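Local structure of putative acid phosphatase WZB (Escherichia coli, 2WMY) at residues R27-L32 with Q139-W144; N39-G44 with R70-T75; H49-S54 with L64-H69; I56-K61 with A129-Y134. The protein probably catalyses the hydrolysis of phosphotyrosine in proteins to tyrosine and phosphate, as a low molecular weight protein tyrosine phosphatase. The protein carries 1 engineered substitution. All coordinates share one frame; numbering follows the deposited sequence. Where two conformers were deposited one is given.

Contact 1: residues R27-L32 with Q139-W144; sequences RLLRRL and QASKRW
In the helix pair where helix 21-32, which follows the phosphate-binding loop, packs on the long C-terminal helix 127-147, Leu28, Leu29 and Leu32 close around Ser141. The two short segments run in roughly the same direction, crossing at -37° with their axes 9.4 Å apart. A small residue suits the point of closest approach: Ser141 faces the other helix, and Leu28 and Leu29 on one turn and Leu32 on the next can gather over it. Leu28 meets the hydroxyl with the root of its side chain, its CB lying 3.6 Å from Ser141 OG. Leu29 comes in beside it, with CD2 4.1 Å from Ser141 CB. Its CG stands opposite the carbonyl carbon (chi1 -74°), a torsion that carries the branched end across to the other helix, where CD2 also lies 4.4 Å from Trp144 CB. Leu32 arrives from the next turn and lays CD1 alongside the backbone, 3.6 Å from Ser141 O. The same methyl reaches toward the aliphatic chain of Lys142, 4.5 Å away at CG, so an exposed leucine shares the margin with the stem of a lysine. Trp144 turns its indole away from this interface toward Trp113, in an edge-to-face pair, and gives NE1 to Leu109 O. No hydrogen bond crosses between the two segments. The buried hydroxyl of Ser141 is satisfied within its own helix, by Leu137 O one turn back, which lets a polar side chain sit among leucines and leaves van der Waals packing to hold these turns together.

Contact 2: residues N39-G44 with R70-T75; sequences NSAGVG and RGTKFT
Gly42 is gripped by two backbone hydrogen bonds from the loop 70-75. Its carbonyl accepts from Phe74 N at 3.0 Å, with a nearly straight N-H...O angle of 174°, although the donor stands well above the carbonyl plane, 52° out of it. Its own N gives to Thr72 O at 2.9 Å, a more bent bond of 143°. By pairing with the residues before and after Lys73, Gly42 forms a single bridge of the parallel kind. Farther back along the strand, water 1 spans the two segments, 2.7 Å from Ser40 O and 2.9 Å from Thr72 OG1. The hydroxyl of Ser40 looks elsewhere, to Glu26 and to Asn18. Packing fills in around these bonds. Ala41 directs its methyl at the loop, with CB 3.4 Å from Thr72 O and 4.0 Å from Phe74 CB; the small alanine suits backbones that run this close. The CG of Phe74 lies opposite its backbone N, which swings the ring past the strand and into the core, against Leu12, Ile14 and helix 90-99; Val43 CG1 meets it at CD2, 4.3 Å away. Lys73 instead drapes its aliphatic stem over the carbonyls of Gly42 and Val43. This is an irregular segment added to the outer strand 37-42 of a parallel sheet; the other edge of that strand pairs with strand 10-15. Strand 10-15 leads into the CX5R phosphate-binding loop of the family, and Asn18 of the loop also accepts from Thr72 N.

Contact 3: residues H49-S54 with L64-H69; sequences HTADES and LCLKGH. Engineered in segment 49-54: Thr50 (natural residue Ala). With NI (nickel (II) ion), chain J.
His69 sets its imidazole against the backbone at Ala51, and its side chain can be followed outward from the main chain. CB points at segment 49-54, and the methyl CB of Ala51 lies 4.5 Å from it. CG is opposite the backbone N (chi1 174°), which extends the ring along segment 49-54. There CD2 makes the closest approach, 3.8 Å from Ala51 N and 4.2 Å from Ala51 CB, and Ala51 N lies at the ring edge, near its plane. At the tip NE2 donates to Asn18 O in the phosphate-binding loop, a bond that fixes the rotation of the ring and explains why an imidazole suits this buried place: a C-H at CD2 can pack on Ala51 while the adjacent NE2 supplies an N-H. Ala51 also reaches Leu66, whose CD2 lies 4.0 Å from its CB. Both partners belong to a type II turn, Leu66 to His69, closed by a weak bond of 3.4 Å from His69 N to Leu66 O. Gly68 occupies its third position with phi at 92°, where any side chain would collide with the carbonyl O of Lys67. The His49 ring leads away from segment 64-69, and its NE2 binds the nickel ion at 2.3 Å, with water 2 as a further ligand. Asp52 caps helix 53-61, its OD2 accepting from Ser54 N at 2.6 Å. Segment 64-69 sits between helices 21-32 and 53-61: Leu66 rests on Ile24 and on Ala55 and Ala59, and His69 packs on Pro23; His49 joins Gly71 through the backbone.

Contact 4: residues I56-K61 with A129-Y134; sequences IRVAEK and AFDSVY
Val58 wedges against Phe130 and Tyr134, and both of its methyls meet both residues. CG1 takes the crowded position between backbone N and carbonyl carbon (chi1 76°) and comes to the edge of the Phe130 ring, near its plane. Val58 CG2 reaches the other helix, 3.5 Å from Phe130 O and 3.7 Å from Tyr134 CB. The Tyr134 ring turns one face to Val58 O, which stands 4.3 Å above its plane and toward the rim, while CE1 reaches Ala59 CA at 4.1 Å. A compact, beta-branched residue suits the spot where helices 53-61 and 127-147 cross at -57° with axes 9.4 Å apart. In this family fold the crossing lies near the probable catalytic pocket, with Phe130 touching Pro122 next to the predicted proton donor, Asp121; Tyr134 continues inward to Ile24 and Leu28. At the outer margin the long chain of Lys61, bent at chi3, meets Asp131 at about a right angle. Lys61 NZ forms a salt bridge with Asp131 OD1 at 2.7 Å, on the syn side and 27° out of the carboxylate plane. With an alanine in place of Asp131, the Lys61 ammonium would probably lose its mate and a gap open beside Val58 CG2. Asp131 OD1 lies 3.5 Å from Val58 CG2.

Contacts 1, 3 and 4 are buried, contact 2 only partly. Contacts 1 and 4 both use helix 127-147 and are mainly apolar helix packing, one against helix 21-32 and the other against helix 53-61; contact 4 adds a charged pair at its outer margin, whereas contact 1 has no bond across it. Tyr134 also touches Leu28, tying the two together. Contact 2, at the sheet edge, relies on backbone hydrogen bonds. Contact 3 joins loops by ring and methyl contacts, without hydrogen bonds between them, and meets contact 2 through Gly71 N and His49 O, contact 4 through Leu64 N and Ala59 O, and contact 1 through Arg27 and Lys67 O. Contacts 2 and 4 do not touch.

Contact 1: residues R27-L32 with Q139-W144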
loop_
_atom_site.group_PDB
_atom_site.type_symbol
_atom_site.label_atom_id
_atom_site.label_comp_id
_atom_site.label_asym_id
_atom_site.label_seq_id
_atom_site.Cartn_x
_atom_site.Cartn_y
_atom_site.Cartn_z
ATOM N N ARG A 27 -0.221 -4.182 6.087
ATOM C CA ARG A 27 -0.540 -4.823 7.361
ATOM C C ARG A 27 -2.041 -5.079 7.504
ATOM O O ARG A 27 -2.455 -6.088 8.079
ATOM C CB ARG A 27 -0.005 -3.995 8.544
ATOM C CG ARG A 27 1.513 -3.811 8.547
ATOM C CD ARG A 27 2.249 -5.134 8.700
ATOM N NE ARG A 27 3.668 -5.001 8.377
ATOM C CZ ARG A 27 4.648 -4.973 9.280
ATOM N NH1 ARG A 27 4.370 -5.086 10.572
ATOM N NH2 ARG A 27 5.910 -4.834 8.889
ATOM N N LEU A 28 -2.853 -4.162 6.983
ATOM C CA LEU A 28 -4.297 -4.363 6.970
ATOM C C LEU A 28 -4.644 -5.616 6.161
ATOM O O LEU A 28 -5.400 -6.480 6.620
ATOM C CB LEU A 28 -5.014 -3.123 6.412
ATOM C CG LEU A 28 -5.030 -1.875 7.313
ATOM C CD1 LEU A 28 -5.497 -0.639 6.541
ATOM C CD2 LEU A 28 -5.898 -2.104 8.554
ATOM N N LEU A 29 -4.075 -5.728 4.964
ATOM C CA LEU A 29 -4.375 -6.870 4.102
ATOM C C LEU A 29 -3.895 -8.194 4.692
ATOM O O LEU A 29 -4.574 -9.210 4.550
ATOM C CB LEU A 29 -3.812 -6.670 2.691
ATOM C CG LEU A 29 -4.552 -5.674 1.794
ATOM C CD1 LEU A 29 -3.782 -5.427 0.502
ATOM C CD2 LEU A 29 -5.951 -6.166 1.500
ATOM N N ARG A 30 -2.738 -8.187 5.357
ATOM C CA ARG A 30 -2.213 -9.415 5.964
ATOM C C ARG A 30 -3.177 -9.913 7.028
ATOM O O ARG A 30 -3.447 -11.104 7.136
ATOM C CB ARG A 30 -0.844 -9.182 6.604
ATOM C CG ARG A 30 0.303 -9.028 5.634
ATOM C CD ARG A 30 1.610 -8.855 6.388
ATOM N NE ARG A 30 2.747 -8.680 5.491
ATOM C CZ ARG A 30 3.992 -8.467 5.901
ATOM N NH1 ARG A 30 4.260 -8.401 7.198
ATOM N NH2 ARG A 30 4.969 -8.325 5.018
ATOM N N ARG A 31 -3.674 -8.970 7.816
ATOM C CA ARG A 31 -4.689 -9.199 8.833
ATOM C C ARG A 31 -5.890 -9.960 8.264
ATOM O O ARG A 31 -6.426 -10.868 8.901
ATOM C CB ARG A 31 -5.164 -7.832 9.306
ATOM C CG ARG A 31 -5.480 -7.671 10.765
ATOM C CD ARG A 31 -6.123 -6.298 10.947
ATOM N NE ARG A 31 -5.915 -5.722 12.267
ATOM C CZ ARG A 31 -6.449 -4.571 12.663
ATOM N NH1 ARG A 31 -7.227 -3.884 11.836
ATOM N NH2 ARG A 31 -6.210 -4.108 13.884
ATOM N N LEU A 32 -6.314 -9.568 7.064
ATOM C CA LEU A 32 -7.533 -10.091 6.453
ATOM C C LEU A 32 -7.293 -11.350 5.623
ATOM O O LEU A 32 -8.168 -12.210 5.513
ATOM C CB LEU A 32 -8.189 -9.016 5.580
ATOM C CG LEU A 32 -8.743 -7.797 6.314
ATOM C CD1 LEU A 32 -8.926 -6.638 5.352
ATOM C CD2 LEU A 32 -10.059 -8.145 7.009
ATOM N N GLN A 139 -11.107 0.739 4.735
ATOM C CA GLN A 139 -12.301 0.459 3.945
ATOM C C GLN A 139 -11.924 -0.178 2.601
ATOM O O GLN A 139 -12.556 -1.129 2.159
ATOM C CB GLN A 139 -13.114 1.746 3.725
ATOM C CG GLN A 139 -14.386 1.561 2.926
ATOM C CD GLN A 139 -15.202 2.840 2.807
ATOM O OE1 GLN A 139 -14.695 3.882 2.392
ATOM N NE2 GLN A 139 -16.477 2.759 3.166
ATOM N N ALA A 140 -10.883 0.346 1.965
ATOM C CA ALA A 140 -10.407 -0.209 0.698
ATOM C C ALA A 140 -9.918 -1.649 0.868
ATOM O O ALA A 140 -10.159 -2.508 0.004
ATOM C CB ALA A 140 -9.304 0.663 0.127
ATOM N N SER A 141 -9.233 -1.902 1.984
ATOM C CA SER A 141 -8.707 -3.235 2.309
ATOM C C SER A 141 -9.799 -4.280 2.526
ATOM O O SER A 141 -9.689 -5.407 2.049
ATOM C CB SER A 141 -7.825 -3.181 3.562
ATOM O OG SER A 141 -6.665 -2.417 3.319
ATOM N N LYS A 142 -10.835 -3.915 3.275
ATOM C CA LYS A 142 -11.945 -4.832 3.508
ATOM C C LYS A 142 -12.564 -5.245 2.178
ATOM O O LYS A 142 -12.867 -6.411 1.961
ATOM C CB LYS A 142 -13.006 -4.206 4.424
ATOM C CG LYS A 142 -12.562 -4.048 5.876
ATOM C CD LYS A 142 -13.561 -3.226 6.689
ATOM C CE LYS A 142 -13.027 -2.920 8.084
ATOM N NZ LYS A 142 -13.835 -1.888 8.808
ATOM N N ARG A 143 -12.737 -4.285 1.282
ATOM C CA ARG A 143 -13.361 -4.578 -0.003
ATOM C C ARG A 143 -12.462 -5.397 -0.929
ATOM O O ARG A 143 -12.949 -6.277 -1.632
ATOM C CB ARG A 143 -13.846 -3.297 -0.676
ATOM C CG ARG A 143 -14.831 -2.530 0.192
ATOM C CD ARG A 143 -15.390 -1.299 -0.501
ATOM N NE ARG A 143 -16.422 -0.671 0.320
ATOM C CZ ARG A 143 -17.187 0.339 -0.075
ATOM N NH1 ARG A 143 -17.048 0.850 -1.292
ATOM N NH2 ARG A 143 -18.099 0.835 0.748
ATOM N N TRP A 144 -11.157 -5.129 -0.919
ATOM C CA TRP A 144 -10.234 -5.966 -1.686
ATOM C C TRP A 144 -10.241 -7.394 -1.154
ATOM O O TRP A 144 -10.126 -8.344 -1.918
ATOM C CB TRP A 144 -8.809 -5.395 -1.710
ATOM C CG TRP A 144 -8.503 -4.616 -2.967
ATOM C CD1 TRP A 144 -8.186 -3.294 -3.058
ATOM C CD2 TRP A 144 -8.504 -5.121 -4.310
ATOM N NE1 TRP A 144 -7.984 -2.944 -4.374
ATOM C CE2 TRP A 144 -8.170 -4.050 -5.162
ATOM C CE3 TRP A 144 -8.759 -6.376 -4.874
ATOM C CZ2 TRP A 144 -8.085 -4.192 -6.550
ATOM C CZ3 TRP A 144 -8.666 -6.517 -6.257
ATOM C CH2 TRP A 144 -8.338 -5.430 -7.076
#

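Contact 2: residues N39-G44 with R70-T75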
loop_
_atom_site.group_PDB
_atom_site.type_symbol
_atom_site.label_atom_id
_atom_site.label_comp_id
_atom_site.label_asym_id
_atom_site.label_seq_id
_atom_site.Cartn_x
_atom_site.Cartn_y
_atom_site.Cartn_z
ATOM N N ASN A 39 3.500 -7.848 0.594
ATOM C CA ASN A 39 4.569 -6.895 0.879
ATOM C C ASN A 39 4.323 -5.537 0.230
ATOM O O ASN A 39 3.290 -5.322 -0.398
ATOM C CB ASN A 39 5.923 -7.477 0.469
ATOM C CG ASN A 39 6.380 -8.588 1.408
ATOM O OD1 ASN A 39 6.596 -8.354 2.599
ATOM N ND2 ASN A 39 6.516 -9.803 0.879
ATOM N N SER A 40 5.270 -4.619 0.387
ATOM C CA SER A 40 5.050 -3.241 -0.017
ATOM C C SER A 40 6.339 -2.554 -0.438
ATOM O O SER A 40 7.426 -2.938 -0.011
ATOM C CB SER A 40 4.417 -2.458 1.132
ATOM O OG SER A 40 5.302 -2.396 2.233
ATOM N N ALA A 41 6.208 -1.525 -1.266
ATOM C CA ALA A 41 7.366 -0.770 -1.752
ATOM C C ALA A 41 6.924 0.593 -2.271
ATOM O O ALA A 41 5.730 0.885 -2.348
ATOM C CB ALA A 41 8.096 -1.544 -2.836
ATOM N N GLY A 42 7.888 1.433 -2.625
ATOM C CA GLY A 42 7.579 2.796 -3.001
ATOM C C GLY A 42 8.328 3.277 -4.219
ATOM O O GLY A 42 9.523 3.010 -4.378
ATOM N N VAL A 43 7.627 3.995 -5.089
ATOM C CA VAL A 43 8.255 4.498 -6.302
ATOM C C VAL A 43 9.257 5.617 -5.987
ATOM O O VAL A 43 10.089 5.952 -6.821
ATOM C CB VAL A 43 7.225 4.965 -7.341
ATOM C CG1 VAL A 43 6.381 3.784 -7.821
ATOM C CG2 VAL A 43 6.346 6.061 -6.755
ATOM N N GLY A 44 9.173 6.183 -4.782
ATOM C CA GLY A 44 10.142 7.168 -4.316
ATOM C C GLY A 44 10.591 6.842 -2.903
ATOM O O GLY A 44 10.617 7.695 -2.020
ATOM N N ARG A 70 10.404 -1.779 6.859
ATOM C CA ARG A 70 11.627 -1.241 6.284
ATOM C C ARG A 70 11.321 -0.648 4.911
ATOM O O ARG A 70 10.832 -1.349 4.028
ATOM C CB ARG A 70 12.655 -2.366 6.159
ATOM C CG ARG A 70 13.845 -2.054 5.285
ATOM C CD ARG A 70 14.734 -3.278 5.136
ATOM N NE ARG A 70 15.121 -3.819 6.432
ATOM C CZ ARG A 70 16.171 -3.404 7.134
ATOM N NH1 ARG A 70 16.445 -3.953 8.315
ATOM N NH2 ARG A 70 16.948 -2.437 6.658
ATOM N N GLY A 71 11.600 0.638 4.727
ATOM C CA GLY A 71 11.336 1.283 3.450
ATOM C C GLY A 71 12.030 0.554 2.308
ATOM O O GLY A 71 13.220 0.267 2.392
ATOM N N THR A 72 11.285 0.259 1.247
ATOM C CA THR A 72 11.786 -0.548 0.136
ATOM C C THR A 72 11.465 0.092 -1.206
ATOM O O THR A 72 10.351 0.567 -1.431
ATOM C CB THR A 72 11.169 -1.956 0.154
ATOM O OG1 THR A 72 11.476 -2.602 1.396
ATOM C CG2 THR A 72 11.681 -2.805 -1.012
ATOM N N LYS A 73 12.451 0.102 -2.096
ATOM C CA LYS A 73 12.303 0.725 -3.408
ATOM C C LYS A 73 11.568 -0.200 -4.362
ATOM O O LYS A 73 11.912 -1.375 -4.468
ATOM C CB LYS A 73 13.680 1.061 -3.987
ATOM C CG LYS A 73 13.655 1.653 -5.384
ATOM C CD LYS A 73 12.983 3.013 -5.391
ATOM C CE LYS A 73 13.131 3.699 -6.746
ATOM N NZ LYS A 73 14.539 4.098 -7.031
ATOM N N PHE A 74 10.558 0.329 -5.052
ATOM C CA PHE A 74 9.873 -0.434 -6.093
ATOM C C PHE A 74 10.717 -0.558 -7.364
ATOM O O PHE A 74 11.289 0.427 -7.839
ATOM C CB PHE A 74 8.527 0.192 -6.456
ATOM C CG PHE A 74 7.851 -0.484 -7.619
ATOM C CD1 PHE A 74 7.064 -1.603 -7.422
ATOM C CD2 PHE A 74 8.028 -0.020 -8.914
ATOM C CE1 PHE A 74 6.442 -2.237 -8.500
ATOM C CE2 PHE A 74 7.417 -0.652 -9.987
ATOM C CZ PHE A 74 6.616 -1.759 -9.778
ATOM N N THR A 75 10.780 -1.767 -7.914
ATOM C CA THR A 75 11.526 -2.023 -9.148
ATOM C C THR A 75 10.766 -3.017 -10.019
ATOM O O THR A 75 9.925 -3.762 -9.522
ATOM C CB THR A 75 12.926 -2.620 -8.871
ATOM O OG1 THR A 75 12.783 -3.943 -8.336
ATOM C CG2 THR A 75 13.734 -1.739 -7.889
HETATM O O HOH W 1 8.689 -2.627 2.320
#

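Contact 3: residues H49-S54 with L64-H69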
loop_
_atom_site.group_PDB
_atom_site.type_symbol
_atom_site.label_atom_id
_atom_site.label_comp_id
_atom_site.label_asym_id
_atom_site.label_seq_id
_atom_site.Cartn_x
_atom_site.Cartn_y
_atom_site.Cartn_z
ATOM N N HIS A 49 14.386 3.141 5.844
ATOM C CA HIS A 49 13.711 3.946 6.858
ATOM C C HIS A 49 12.535 3.217 7.468
ATOM O O HIS A 49 11.788 2.522 6.774
ATOM C CB HIS A 49 13.214 5.257 6.263
ATOM C CG HIS A 49 14.302 6.246 6.003
ATOM N ND1 HIS A 49 14.187 7.580 6.325
ATOM C CD2 HIS A 49 15.527 6.094 5.453
ATOM C CE1 HIS A 49 15.296 8.209 5.982
ATOM N NE2 HIS A 49 16.120 7.332 5.444
ATOM N N THR A 50 12.369 3.394 8.774
ATOM C CA THR A 50 11.236 2.836 9.487
ATOM C C THR A 50 9.952 3.541 9.027
ATOM O O THR A 50 10.007 4.531 8.296
ATOM C CB THR A 50 11.426 3.012 11.007
ATOM O OG1 THR A 50 10.576 2.101 11.714
ATOM C CG2 THR A 50 11.126 4.448 11.421
ATOM N N ALA A 51 8.801 3.032 9.448
ATOM C CA ALA A 51 7.536 3.667 9.115
ATOM C C ALA A 51 7.495 5.070 9.710
ATOM O O ALA A 51 8.107 5.329 10.741
ATOM C CB ALA A 51 6.369 2.836 9.637
ATOM N N ASP A 52 6.776 5.976 9.059
ATOM C CA ASP A 52 6.654 7.333 9.575
ATOM C C ASP A 52 6.034 7.338 10.963
ATOM O O ASP A 52 5.135 6.554 11.251
ATOM C CB ASP A 52 5.827 8.202 8.631
ATOM C CG ASP A 52 5.657 9.613 9.148
ATOM O OD1 ASP A 52 6.452 10.493 8.760
ATOM O OD2 ASP A 52 4.743 9.838 9.965
ATOM N N GLU A 53 6.523 8.231 11.821
ATOM C CA GLU A 53 6.023 8.355 13.190
ATOM C C GLU A 53 4.503 8.562 13.253
ATOM O O GLU A 53 3.818 7.943 14.071
ATOM C CB GLU A 53 6.743 9.494 13.911
ATOM C CG GLU A 53 6.501 9.552 15.401
ATOM C CD GLU A 53 7.602 10.305 16.124
ATOM O OE1 GLU A 53 8.789 10.035 15.831
ATOM O OE2 GLU A 53 7.284 11.164 16.981
ATOM N N SER A 54 3.979 9.433 12.392
ATOM C CA SER A 54 2.538 9.682 12.355
ATOM C C SER A 54 1.772 8.457 11.838
ATOM O O SER A 54 0.633 8.201 12.247
ATOM C CB SER A 54 2.221 10.916 11.505
ATOM O OG SER A 54 2.708 12.089 12.136
ATOM N N LEU A 64 -3.366 -1.462 15.095
ATOM C CA LEU A 64 -2.600 -2.046 13.999
ATOM C C LEU A 64 -1.099 -1.878 14.223
ATOM O O LEU A 64 -0.637 -0.792 14.570
ATOM C CB LEU A 64 -3.007 -1.422 12.660
ATOM C CG LEU A 64 -2.300 -2.038 11.448
ATOM C CD1 LEU A 64 -2.682 -3.528 11.267
ATOM C CD2 LEU A 64 -2.566 -1.231 10.180
ATOM N N CYS A 65 -0.340 -2.949 14.005
ATOM C CA CYS A 65 1.105 -2.933 14.251
ATOM C C CYS A 65 1.925 -2.798 12.966
ATOM O O CYS A 65 1.794 -3.607 12.041
ATOM C CB CYS A 65 1.538 -4.185 15.026
ATOM S SG CYS A 65 3.342 -4.328 15.327
ATOM N N LEU A 66 2.773 -1.774 12.927
ATOM C CA LEU A 66 3.654 -1.516 11.790
ATOM C C LEU A 66 5.093 -1.937 12.072
ATOM O O LEU A 66 6.002 -1.669 11.285
ATOM C CB LEU A 66 3.620 -0.032 11.430
ATOM C CG LEU A 66 2.714 0.407 10.277
ATOM C CD1 LEU A 66 1.381 -0.324 10.281
ATOM C CD2 LEU A 66 2.523 1.921 10.298
ATOM N N LYS A 67 5.308 -2.608 13.191
ATOM C CA LYS A 67 6.669 -2.862 13.635
ATOM C C LYS A 67 7.422 -3.815 12.715
ATOM O O LYS A 67 6.849 -4.749 12.159
ATOM C CB LYS A 67 6.688 -3.335 15.091
ATOM C CG LYS A 67 6.339 -2.228 16.078
ATOM C CD LYS A 67 6.213 -2.749 17.502
ATOM C CE LYS A 67 6.128 -1.602 18.489
ATOM N NZ LYS A 67 6.557 -2.013 19.854
ATOM N N GLY A 68 8.712 -3.551 12.543
ATOM C CA GLY A 68 9.547 -4.369 11.689
ATOM C C GLY A 68 9.613 -3.864 10.263
ATOM O O GLY A 68 10.320 -4.433 9.434
ATOM N N HIS A 69 8.885 -2.791 9.971
ATOM C CA HIS A 69 8.818 -2.302 8.604
ATOM C C HIS A 69 10.127 -1.675 8.153
ATOM O O HIS A 69 10.849 -1.088 8.948
ATOM C CB HIS A 69 7.695 -1.286 8.425
ATOM C CG HIS A 69 7.695 -0.651 7.073
ATOM N ND1 HIS A 69 7.208 -1.292 5.957
ATOM C CD2 HIS A 69 8.157 0.550 6.650
ATOM C CE1 HIS A 69 7.354 -0.507 4.905
ATOM N NE2 HIS A 69 7.926 0.617 5.300
HETATM NI NI NI J . 18.346 7.397 5.032
HETATM O O HOH W 2 18.037 5.954 3.153
#

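Contact 4: residues I56-K61 with A129-Y134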
loop_
_atom_site.group_PDB
_atom_site.type_symbol
_atom_site.label_atom_id
_atom_site.label_comp_id
_atom_site.label_asym_id
_atom_site.label_seq_id
_atom_site.Cartn_x
_atom_site.Cartn_y
_atom_site.Cartn_z
ATOM N N ILE A 56 2.742 5.337 12.370
ATOM C CA ILE A 56 2.731 4.459 13.539
ATOM C C ILE A 56 1.711 4.912 14.590
ATOM O O ILE A 56 1.057 4.084 15.217
ATOM C CB ILE A 56 4.127 4.360 14.191
ATOM C CG1 ILE A 56 5.127 3.773 13.199
ATOM C CG2 ILE A 56 4.071 3.510 15.456
ATOM C CD1 ILE A 56 6.549 3.815 13.662
ATOM N N ARG A 57 1.578 6.222 14.783
ATOM C CA ARG A 57 0.569 6.751 15.702
ATOM C C ARG A 57 -0.843 6.323 15.308
ATOM O O ARG A 57 -1.560 5.715 16.107
ATOM C CB ARG A 57 0.623 8.278 15.781
ATOM C CG ARG A 57 1.337 8.812 17.005
ATOM C CD ARG A 57 0.841 10.207 17.381
ATOM N NE ARG A 57 0.858 11.120 16.243
ATOM C CZ ARG A 57 1.961 11.664 15.742
ATOM N NH1 ARG A 57 3.146 11.388 16.277
ATOM N NH2 ARG A 57 1.882 12.482 14.701
ATOM N N VAL A 58 -1.244 6.638 14.080
ATOM C CA VAL A 58 -2.603 6.329 13.654
ATOM C C VAL A 58 -2.840 4.832 13.639
ATOM O O VAL A 58 -3.941 4.371 13.931
ATOM C CB VAL A 58 -2.985 6.961 12.295
ATOM C CG1 VAL A 58 -2.339 6.210 11.122
ATOM C CG2 VAL A 58 -4.512 6.990 12.150
ATOM N N ALA A 59 -1.800 4.074 13.315
ATOM C CA ALA A 59 -1.920 2.629 13.254
ATOM C C ALA A 59 -2.182 2.048 14.643
ATOM O O ALA A 59 -3.189 1.366 14.862
ATOM C CB ALA A 59 -0.672 2.024 12.646
ATOM N N GLU A 60 -1.284 2.316 15.584
ATOM C CA GLU A 60 -1.443 1.762 16.931
ATOM C C GLU A 60 -2.749 2.219 17.579
ATOM O O GLU A 60 -3.445 1.433 18.220
ATOM C CB GLU A 60 -0.239 2.091 17.817
ATOM C CG GLU A 60 0.952 1.178 17.555
ATOM C CD GLU A 60 2.192 1.578 18.328
ATOM O OE1 GLU A 60 2.069 2.357 19.300
ATOM O OE2 GLU A 60 3.292 1.107 17.960
ATOM N N LYS A 61 -3.072 3.494 17.398
ATOM C CA LYS A 61 -4.342 4.049 17.855
ATOM C C LYS A 61 -5.516 3.183 17.408
ATOM O O LYS A 61 -6.512 3.063 18.124
ATOM C CB LYS A 61 -4.495 5.476 17.331
ATOM C CG LYS A 61 -5.840 6.125 17.571
ATOM C CD LYS A 61 -5.754 7.598 17.206
ATOM C CE LYS A 61 -7.071 8.129 16.684
ATOM N NZ LYS A 61 -6.895 9.498 16.128
ATOM N N ALA A 129 -5.439 14.132 9.124
ATOM C CA ALA A 129 -5.246 13.663 7.751
ATOM C C ALA A 129 -4.850 12.192 7.766
ATOM O O ALA A 129 -5.250 11.419 6.891
ATOM C CB ALA A 129 -4.158 14.458 7.014
ATOM N N PHE A 130 -4.069 11.811 8.772
ATOM C CA PHE A 130 -3.687 10.417 8.956
ATOM C C PHE A 130 -4.870 9.548 9.403
ATOM O O PHE A 130 -5.011 8.421 8.954
ATOM C CB PHE A 130 -2.512 10.303 9.929
ATOM C CG PHE A 130 -1.177 10.485 9.272
ATOM C CD1 PHE A 130 -0.454 9.392 8.828
ATOM C CD2 PHE A 130 -0.654 11.753 9.076
ATOM C CE1 PHE A 130 0.771 9.562 8.209
ATOM C CE2 PHE A 130 0.563 11.930 8.459
ATOM C CZ PHE A 130 1.279 10.838 8.020
ATOM N N ASP A 131 -5.720 10.075 10.281
ATOM C CA ASP A 131 -6.950 9.380 10.649
ATOM C C ASP A 131 -7.762 9.097 9.395
ATOM O O ASP A 131 -8.289 8.002 9.203
ATOM C CB ASP A 131 -7.785 10.245 11.592
ATOM C CG ASP A 131 -7.179 10.350 12.972
ATOM O OD1 ASP A 131 -6.709 9.315 13.487
ATOM O OD2 ASP A 131 -7.178 11.464 13.545
ATOM N N SER A 132 -7.844 10.112 8.540
ATOM C CA SER A 132 -8.634 10.047 7.328
ATOM C C SER A 132 -8.046 9.027 6.348
ATOM O O SER A 132 -8.747 8.144 5.871
ATOM C CB SER A 132 -8.733 11.443 6.702
ATOM O OG SER A 132 -9.311 11.390 5.414
ATOM N N VAL A 133 -6.750 9.126 6.077
ATOM C CA VAL A 133 -6.093 8.151 5.212
ATOM C C VAL A 133 -6.187 6.722 5.762
ATOM O O VAL A 133 -6.421 5.778 5.005
ATOM C CB VAL A 133 -4.627 8.532 4.929
ATOM C CG1 VAL A 133 -3.930 7.434 4.131
ATOM C CG2 VAL A 133 -4.573 9.850 4.173
ATOM N N TYR A 134 -6.021 6.563 7.074
ATOM C CA TYR A 134 -6.174 5.246 7.686
ATOM C C TYR A 134 -7.543 4.631 7.394
ATOM O O TYR A 134 -7.645 3.458 7.010
ATOM C CB TYR A 134 -5.967 5.290 9.204
ATOM C CG TYR A 134 -6.001 3.904 9.811
ATOM C CD1 TYR A 134 -4.843 3.143 9.909
ATOM C CD2 TYR A 134 -7.196 3.334 10.235
ATOM C CE1 TYR A 134 -4.862 1.863 10.451
ATOM C CE2 TYR A 134 -7.227 2.059 10.775
ATOM C CZ TYR A 134 -6.053 1.327 10.879
ATOM O OH TYR A 134 -6.065 0.056 11.409
#